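Local coordinates for putative exported protein (Bordetella pertussis Tohama I, PDB 2PFZ), which binds pyroglutamic acid as an extracytoplasmic solute receptor, probably handing it to a tripartite ATP-independent periplasmic transporter, at residues A[11-16]-A[186-191]; A[49-54]-A[109-114]; A[198-203]-A[249-254]. All blocks are in the same frame, centred on the assembly; numbering follows the deposited sequence.

Contact 1: A[11-16]-A[186-191]; sequences ASNLHV and GFDTKT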
# COMPACT_ATOMS: atom_id res chain seq x y z
N ALA A 11 6.81 -3.13 -13.69
CA ALA A 11 7.74 -2.05 -13.96
C ALA A 11 7.05 -0.69 -14.15
O ALA A 11 7.61 0.33 -13.76
CB ALA A 11 8.61 -2.39 -15.19
N SER A 12 5.84 -0.68 -14.71
CA SER A 12 5.13 0.57 -14.99
C SER A 12 4.51 1.20 -13.73
O SER A 12 4.09 2.36 -13.75
CB SER A 12 4.09 0.40 -16.10
OG SER A 12 3.13 -0.57 -15.75
N ASN A 13 4.48 0.45 -12.64
CA ASN A 13 3.90 0.95 -11.40
C ASN A 13 4.77 2.02 -10.72
O ASN A 13 6.02 1.91 -10.67
CB ASN A 13 3.57 -0.23 -10.50
CG ASN A 13 3.18 0.18 -9.09
OD1 ASN A 13 2.00 0.42 -8.79
ND2 ASN A 13 4.17 0.29 -8.23
N LEU A 14 4.10 3.05 -10.21
CA LEU A 14 4.77 4.19 -9.56
C LEU A 14 5.77 3.78 -8.46
O LEU A 14 6.88 4.35 -8.39
CB LEU A 14 3.74 5.25 -9.05
CG LEU A 14 2.90 4.96 -7.79
CD1 LEU A 14 3.60 5.43 -6.50
CD2 LEU A 14 1.49 5.55 -7.89
N HIS A 15 5.44 2.80 -7.61
CA HIS A 15 6.40 2.36 -6.57
C HIS A 15 7.65 1.73 -7.19
O HIS A 15 8.74 1.87 -6.64
CB HIS A 15 5.79 1.33 -5.63
CG HIS A 15 4.71 1.88 -4.74
ND1 HIS A 15 4.98 2.60 -3.60
CD2 HIS A 15 3.36 1.83 -4.86
CE1 HIS A 15 3.84 2.96 -3.03
NE2 HIS A 15 2.84 2.50 -3.78
N VAL A 16 7.48 1.03 -8.32
CA VAL A 16 8.59 0.30 -8.95
C VAL A 16 9.45 1.25 -9.78
O VAL A 16 10.69 1.13 -9.80
CB VAL A 16 8.09 -0.90 -9.77
CG1 VAL A 16 9.26 -1.75 -10.27
CG2 VAL A 16 7.16 -1.77 -8.91
N GLY A 186 -5.91 0.60 -11.07
CA GLY A 186 -6.96 0.57 -12.11
C GLY A 186 -6.39 0.74 -13.50
O GLY A 186 -6.71 -0.04 -14.41
N PHE A 187 -5.55 1.75 -13.68
CA PHE A 187 -4.93 2.01 -14.98
C PHE A 187 -3.98 0.89 -15.39
O PHE A 187 -4.07 0.36 -16.51
CB PHE A 187 -4.19 3.35 -14.97
CG PHE A 187 -3.67 3.76 -16.31
CD1 PHE A 187 -4.53 4.36 -17.24
CD2 PHE A 187 -2.34 3.57 -16.65
CE1 PHE A 187 -4.05 4.75 -18.50
CE2 PHE A 187 -1.85 3.96 -17.90
CZ PHE A 187 -2.72 4.56 -18.82
N ASP A 188 -3.07 0.52 -14.49
CA ASP A 188 -2.00 -0.44 -14.83
C ASP A 188 -2.49 -1.86 -15.15
O ASP A 188 -1.75 -2.66 -15.73
CB ASP A 188 -0.97 -0.51 -13.71
CG ASP A 188 -0.09 0.73 -13.63
OD1 ASP A 188 0.05 1.50 -14.60
OD2 ASP A 188 0.48 0.92 -12.55
N THR A 189 -3.73 -2.16 -14.76
CA THR A 189 -4.31 -3.48 -14.99
C THR A 189 -5.40 -3.40 -16.06
O THR A 189 -6.12 -4.38 -16.32
CB THR A 189 -4.89 -4.10 -13.69
OG1 THR A 189 -5.92 -3.24 -13.14
CG2 THR A 189 -3.78 -4.37 -12.64
N LYS A 190 -5.49 -2.22 -16.68
CA LYS A 190 -6.54 -1.90 -17.65
C LYS A 190 -7.93 -2.30 -17.16
O LYS A 190 -8.69 -2.95 -17.88
CB LYS A 190 -6.22 -2.55 -19.01
CG LYS A 190 -5.00 -1.94 -19.67
CD LYS A 190 -5.15 -1.93 -21.19
CE LYS A 190 -4.58 -3.18 -21.83
NZ LYS A 190 -3.21 -2.90 -22.32
N THR A 191 -8.24 -1.90 -15.92
CA THR A 191 -9.53 -2.19 -15.26
C THR A 191 -10.71 -1.61 -16.05
O THR A 191 -11.81 -2.16 -16.03
CB THR A 191 -9.51 -1.69 -13.79
OG1 THR A 191 -8.69 -2.57 -13.04
CG2 THR A 191 -10.90 -1.69 -13.14
O HOH W 1 1.71 3.53 -14.66
O HOH W 2 1.32 3.25 -11.19
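Ser12 meets Asp188 mainly through water. Its OG stops 3.9 Å from Asp188 OD1, while its carbonyl O accepts a bond from a water 2.8 Å away that also donates to Asp188 OD1 at 2.6 Å. At Asn13, the N-cap residue, the approach is carbon to oxygen: CA lies 3.6 Å from Asp188 OD2. The two side chains run at about a right angle, with amide and carboxylate planes 70° apart. Leu14, in the first turn of helix 14-30, sends its N-H to a second water at 3.0 Å, which donates to Asp188 OD2 at 2.8 Å. With CG beside the backbone N of Asp188 (chi1 -72°), the carboxylate points at the 11-16 loop and meets both waters, one on each oxygen. The paired bridges limit its rotation; the nearby helix N-terminus would probably favour its negative charge. Just beyond, Lys190, at positive phi, is the C' residue of a Schellman motif ending helix 183-188. With the Asn13 side chain about 6 Å from bound pyroglutamic acid, this solvent-bridged meeting of two helix ends is consistent with a junction at the edge of the ligand cleft of a periplasmic solute-binding protein.

Contact 2: A[49-54]-A[109-114]; sequences EIKRAV and QGMMLL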
# COMPACT_ATOMS: atom_id res chain seq x y z
N GLU A 49 4.57 -12.99 0.64
CA GLU A 49 5.83 -13.70 0.97
C GLU A 49 7.02 -12.81 1.31
O GLU A 49 8.00 -13.28 1.90
CB GLU A 49 6.25 -14.61 -0.19
CG GLU A 49 5.24 -15.66 -0.57
CD GLU A 49 5.58 -16.36 -1.87
OE1 GLU A 49 6.51 -15.92 -2.61
OE2 GLU A 49 4.85 -17.34 -2.17
N ILE A 50 6.94 -11.53 0.95
CA ILE A 50 8.16 -10.70 0.91
C ILE A 50 8.73 -10.41 2.31
O ILE A 50 9.97 -10.42 2.51
CB ILE A 50 8.00 -9.44 -0.01
CG1 ILE A 50 7.85 -9.86 -1.48
CG2 ILE A 50 9.19 -8.48 0.14
CD1 ILE A 50 7.38 -8.75 -2.42
N LYS A 51 7.86 -10.22 3.31
CA LYS A 51 8.34 -9.89 4.65
C LYS A 51 9.11 -11.07 5.22
O LYS A 51 10.20 -10.88 5.78
CB LYS A 51 7.21 -9.47 5.61
CG LYS A 51 7.72 -8.94 7.01
CD LYS A 51 6.54 -8.78 8.03
CE LYS A 51 6.57 -9.94 9.08
NZ LYS A 51 7.25 -11.24 8.55
N ARG A 52 8.57 -12.28 5.06
CA ARG A 52 9.27 -13.50 5.50
C ARG A 52 10.58 -13.71 4.74
O ARG A 52 11.58 -14.13 5.33
CB ARG A 52 8.34 -14.72 5.35
CG ARG A 52 8.88 -16.05 5.87
CD ARG A 52 9.68 -16.83 4.79
NE ARG A 52 8.85 -17.26 3.66
CZ ARG A 52 9.28 -17.37 2.41
NH1 ARG A 52 10.54 -17.07 2.12
NH2 ARG A 52 8.44 -17.77 1.45
N ALA A 53 10.59 -13.39 3.45
CA ALA A 53 11.82 -13.48 2.64
C ALA A 53 12.94 -12.59 3.18
O ALA A 53 14.09 -13.03 3.27
CB ALA A 53 11.52 -13.16 1.18
N VAL A 54 12.61 -11.35 3.57
CA VAL A 54 13.59 -10.43 4.14
C VAL A 54 13.92 -10.81 5.61
O VAL A 54 15.06 -10.70 6.03
CB VAL A 54 13.11 -8.95 4.07
CG1 VAL A 54 14.09 -8.01 4.78
CG2 VAL A 54 12.91 -8.52 2.62
N GLN A 109 12.03 -8.51 14.98
CA GLN A 109 12.19 -9.61 14.03
C GLN A 109 13.41 -9.39 13.13
O GLN A 109 13.46 -9.90 12.01
CB GLN A 109 10.92 -9.79 13.18
CG GLN A 109 9.67 -10.17 13.96
CD GLN A 109 8.40 -10.20 13.10
OE1 GLN A 109 8.37 -9.66 11.97
NE2 GLN A 109 7.33 -10.80 13.64
N GLY A 110 14.37 -8.59 13.59
CA GLY A 110 15.63 -8.40 12.87
C GLY A 110 15.57 -7.63 11.56
O GLY A 110 16.42 -7.86 10.68
N MET A 111 14.60 -6.73 11.41
CA MET A 111 14.49 -5.91 10.19
C MET A 111 14.51 -4.41 10.47
O MET A 111 14.18 -3.96 11.57
CB MET A 111 13.22 -6.27 9.39
CG MET A 111 13.27 -7.69 8.86
SD MET A 111 11.79 -8.18 8.01
CE MET A 111 10.77 -8.69 9.39
N MET A 112 14.90 -3.66 9.45
CA MET A 112 14.84 -2.20 9.47
C MET A 112 13.84 -1.66 8.46
O MET A 112 13.66 -2.23 7.39
CB MET A 112 16.20 -1.61 9.11
CG MET A 112 17.29 -2.16 9.94
SD MET A 112 18.91 -1.70 9.32
CE MET A 112 18.59 0.01 8.86
N LEU A 113 13.22 -0.55 8.82
CA LEU A 113 12.38 0.20 7.87
C LEU A 113 13.24 1.20 7.12
O LEU A 113 13.77 2.16 7.71
CB LEU A 113 11.26 0.94 8.60
CG LEU A 113 10.35 1.86 7.76
CD1 LEU A 113 9.64 1.09 6.65
CD2 LEU A 113 9.35 2.57 8.67
N LEU A 114 13.38 1.00 5.83
CA LEU A 114 14.21 1.91 5.05
C LEU A 114 13.42 3.15 4.62
O LEU A 114 13.84 4.27 4.85
CB LEU A 114 14.89 1.21 3.86
CG LEU A 114 15.90 2.09 3.11
CD1 LEU A 114 17.11 2.40 3.99
CD2 LEU A 114 16.34 1.46 1.84
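The flat group that takes part is the Gln109 amide, and Lys51 meets it at the carbonyl end: OE1 lies 3.4 Å from Lys51 CE, whereas neither segment offers a group stacked over its faces. The two side chains run at roughly a right angle. Lys51 NZ is farther off, 3.9 Å from Gln109 OE1. The lysine stem leaves the helix with CG anti to the backbone N (chi1 -173°), then bends at its last two torsions, which brings CE rather than NZ closest to the amide.

Met111, the first residue of strand 111-118, fills the space between strand and helix. Its SD lies 4.0 Å from Val54 CG1 and 3.8 Å from the carbonyl O of Lys51. The bend at its last torsion (chi3 -84°) carries CE across the lysine stem, where it lies 3.9 Å from Lys51 CG. Leu211 touches both Lys51 and Met111, Ile64 adds to the wall beside Lys51, and Leu106 packs on Met111. Just before the strand, Gly110 is the C' residue of a Schellman motif that ends helix 88-107, so the chain passes from that helix directly into strand 111-118.

The chemistry is therefore mixed. Thioether and methyl groups supply the buried apolar part, while the lysine contributes its carbon stem to the packing; its ammonium has a long, weak ion pair with Glu72, and the nearby Gln109 carbonyl would probably favour the positive charge without bonding to it.

Contact 3: A[198-203]-A[249-254]; sequences FYDTEA and WYKEQL
Asp200 and Lys251 form a salt bridge in which Lys251 NZ donates to Asp200 OD2 at 3.2 Å. The nitrogen comes to the syn side of the oxygen, 26° out of the carboxylate plane, so the approach is tilted. The two side chains cross at about a right angle: Asp200 projects with CG anti to its backbone N (chi1 -165°), and the lysine chain bends at its second and third torsions to bring NZ over to it.

A water gives the ammonium a second acceptor, 2.9 Å from Lys251 NZ. The same water stands close to both carboxylates, 2.7 Å from Asp200 OD1 and 2.7 Å from Glu202 OE2. Glu202 does not pair with the lysine directly, its OE2 being 4.6 Å from Lys251 NZ; the water lies between the two. Two carboxylates around one ammonium would probably stabilise its charge.

The backbone at Asp200 is an inverse gamma turn, closed by a weak bond of 2.8 Å from Thr201 N to Tyr199 O; Asp200 is also bonded through its main chain to Ile262. Thr201 OG1 has its partner in the carbonyl O of Gln122. Beside the polar cluster, Phe198 and Leu254 face each other's segments, and Lys251 and Leu254 both touch Ile261.

Helix 222-256 is thereby tied to the end of strand 197-199, packing against the mixed six-stranded sheet in the helix-on-sheet manner of an alpha/beta lobe of a periplasmic binding protein.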
# COMPACT_ATOMS: atom_id res chain seq x y z
N PHE A 198 -15.33 4.56 -11.18
CA PHE A 198 -14.45 4.66 -10.01
C PHE A 198 -15.01 5.78 -9.14
O PHE A 198 -15.01 6.95 -9.55
CB PHE A 198 -13.02 4.99 -10.46
CG PHE A 198 -12.04 5.20 -9.33
CD1 PHE A 198 -11.50 4.12 -8.65
CD2 PHE A 198 -11.60 6.49 -9.01
CE1 PHE A 198 -10.57 4.31 -7.60
CE2 PHE A 198 -10.69 6.70 -7.98
CZ PHE A 198 -10.15 5.61 -7.28
N TYR A 199 -15.52 5.41 -7.97
CA TYR A 199 -15.95 6.35 -6.95
C TYR A 199 -14.70 6.77 -6.17
O TYR A 199 -14.08 5.95 -5.49
CB TYR A 199 -16.95 5.67 -6.02
CG TYR A 199 -18.24 5.36 -6.74
CD1 TYR A 199 -19.26 6.30 -6.76
CD2 TYR A 199 -18.42 4.16 -7.42
CE1 TYR A 199 -20.45 6.03 -7.46
CE2 TYR A 199 -19.60 3.88 -8.10
CZ TYR A 199 -20.60 4.83 -8.11
OH TYR A 199 -21.77 4.57 -8.78
N ASP A 200 -14.37 8.05 -6.30
CA ASP A 200 -13.15 8.63 -5.72
C ASP A 200 -13.36 8.90 -4.23
O ASP A 200 -13.33 10.06 -3.77
CB ASP A 200 -12.86 9.93 -6.49
CG ASP A 200 -11.45 10.48 -6.26
OD1 ASP A 200 -10.54 9.74 -5.82
OD2 ASP A 200 -11.25 11.67 -6.61
N THR A 201 -13.54 7.83 -3.46
CA THR A 201 -13.82 7.96 -2.02
C THR A 201 -12.63 8.44 -1.19
O THR A 201 -12.83 8.90 -0.05
CB THR A 201 -14.36 6.65 -1.42
OG1 THR A 201 -13.47 5.56 -1.70
CG2 THR A 201 -15.74 6.34 -2.04
N GLU A 202 -11.42 8.30 -1.74
CA GLU A 202 -10.21 8.69 -1.00
C GLU A 202 -10.29 8.16 0.43
O GLU A 202 -9.93 8.86 1.40
CB GLU A 202 -9.98 10.23 -1.02
CG GLU A 202 -10.05 10.85 -2.43
CD GLU A 202 -9.58 12.30 -2.46
OE1 GLU A 202 -10.09 13.12 -1.65
OE2 GLU A 202 -8.70 12.60 -3.29
N ALA A 203 -10.70 6.90 0.55
CA ALA A 203 -11.05 6.32 1.86
C ALA A 203 -9.87 6.07 2.76
O ALA A 203 -9.98 6.18 3.99
CB ALA A 203 -11.91 5.02 1.67
N TRP A 249 -3.21 12.44 -12.91
CA TRP A 249 -2.95 11.90 -14.26
C TRP A 249 -3.68 10.58 -14.46
O TRP A 249 -4.28 10.36 -15.52
CB TRP A 249 -1.44 11.77 -14.52
CG TRP A 249 -1.09 11.40 -15.94
CD1 TRP A 249 -0.79 12.26 -16.96
CD2 TRP A 249 -0.99 10.09 -16.48
NE1 TRP A 249 -0.52 11.55 -18.12
CE2 TRP A 249 -0.64 10.21 -17.85
CE3 TRP A 249 -1.19 8.80 -15.95
CZ2 TRP A 249 -0.48 9.10 -18.69
CZ3 TRP A 249 -1.02 7.69 -16.78
CH2 TRP A 249 -0.67 7.86 -18.14
N TYR A 250 -3.70 9.71 -13.45
CA TYR A 250 -4.33 8.41 -13.63
C TYR A 250 -5.83 8.57 -13.75
O TYR A 250 -6.44 7.93 -14.60
CB TYR A 250 -3.99 7.40 -12.53
CG TYR A 250 -2.59 6.84 -12.62
CD1 TYR A 250 -2.21 5.98 -13.69
CD2 TYR A 250 -1.63 7.14 -11.65
CE1 TYR A 250 -0.91 5.48 -13.78
CE2 TYR A 250 -0.35 6.63 -11.73
CZ TYR A 250 0.01 5.81 -12.78
OH TYR A 250 1.30 5.34 -12.84
N LYS A 251 -6.42 9.42 -12.91
CA LYS A 251 -7.86 9.68 -12.94
C LYS A 251 -8.34 10.20 -14.31
O LYS A 251 -9.32 9.69 -14.86
CB LYS A 251 -8.29 10.63 -11.81
CG LYS A 251 -8.55 9.91 -10.49
CD LYS A 251 -8.12 10.67 -9.27
CE LYS A 251 -8.56 12.09 -9.24
NZ LYS A 251 -8.47 12.65 -7.84
N GLU A 252 -7.62 11.18 -14.87
CA GLU A 252 -7.95 11.75 -16.17
C GLU A 252 -7.68 10.75 -17.30
O GLU A 252 -8.41 10.71 -18.28
CB GLU A 252 -7.16 13.05 -16.42
CG GLU A 252 -7.48 14.20 -15.45
CD GLU A 252 -8.95 14.58 -15.45
OE1 GLU A 252 -9.46 14.94 -16.53
OE2 GLU A 252 -9.59 14.51 -14.38
N GLN A 253 -6.66 9.92 -17.15
CA GLN A 253 -6.39 8.90 -18.16
C GLN A 253 -7.45 7.80 -18.12
O GLN A 253 -7.90 7.36 -19.15
CB GLN A 253 -4.96 8.35 -18.03
CG GLN A 253 -4.36 7.81 -19.33
CD GLN A 253 -3.93 8.88 -20.34
OE1 GLN A 253 -3.60 8.54 -21.48
NE2 GLN A 253 -3.92 10.15 -19.93
N LEU A 254 -7.87 7.38 -16.93
CA LEU A 254 -8.98 6.43 -16.78
C LEU A 254 -10.25 6.98 -17.44
O LEU A 254 -10.97 6.23 -18.13
CB LEU A 254 -9.25 6.14 -15.30
CG LEU A 254 -8.24 5.19 -14.62
CD1 LEU A 254 -8.42 5.17 -13.11
CD2 LEU A 254 -8.35 3.78 -15.17
O HOH W 3 -8.23 11.02 -5.41

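Overall arrangement
Contacts 1 and 3 are neighbours, their centres 13 Å apart, and they touch through Phe187: its CE1 lies 3.2 Å from Gln253 CG, and its CB lies 3.5 Å from Tyr250 CD1. Helix 183-188 of contact 1 thus rests on helix 222-256 of contact 3. Contact 2 stands apart, with centres 24 Å from contact 1 and 31 Å from contact 3; it and contact 3 lie on opposite sides of the chain's centre. In sequence, contact 2 falls between the two segments of contact 1, and contact 3 follows both. Pyroglutamic acid is nearer contact 1 than contact 3, where the Asp200 side chain is about 11 Å from it.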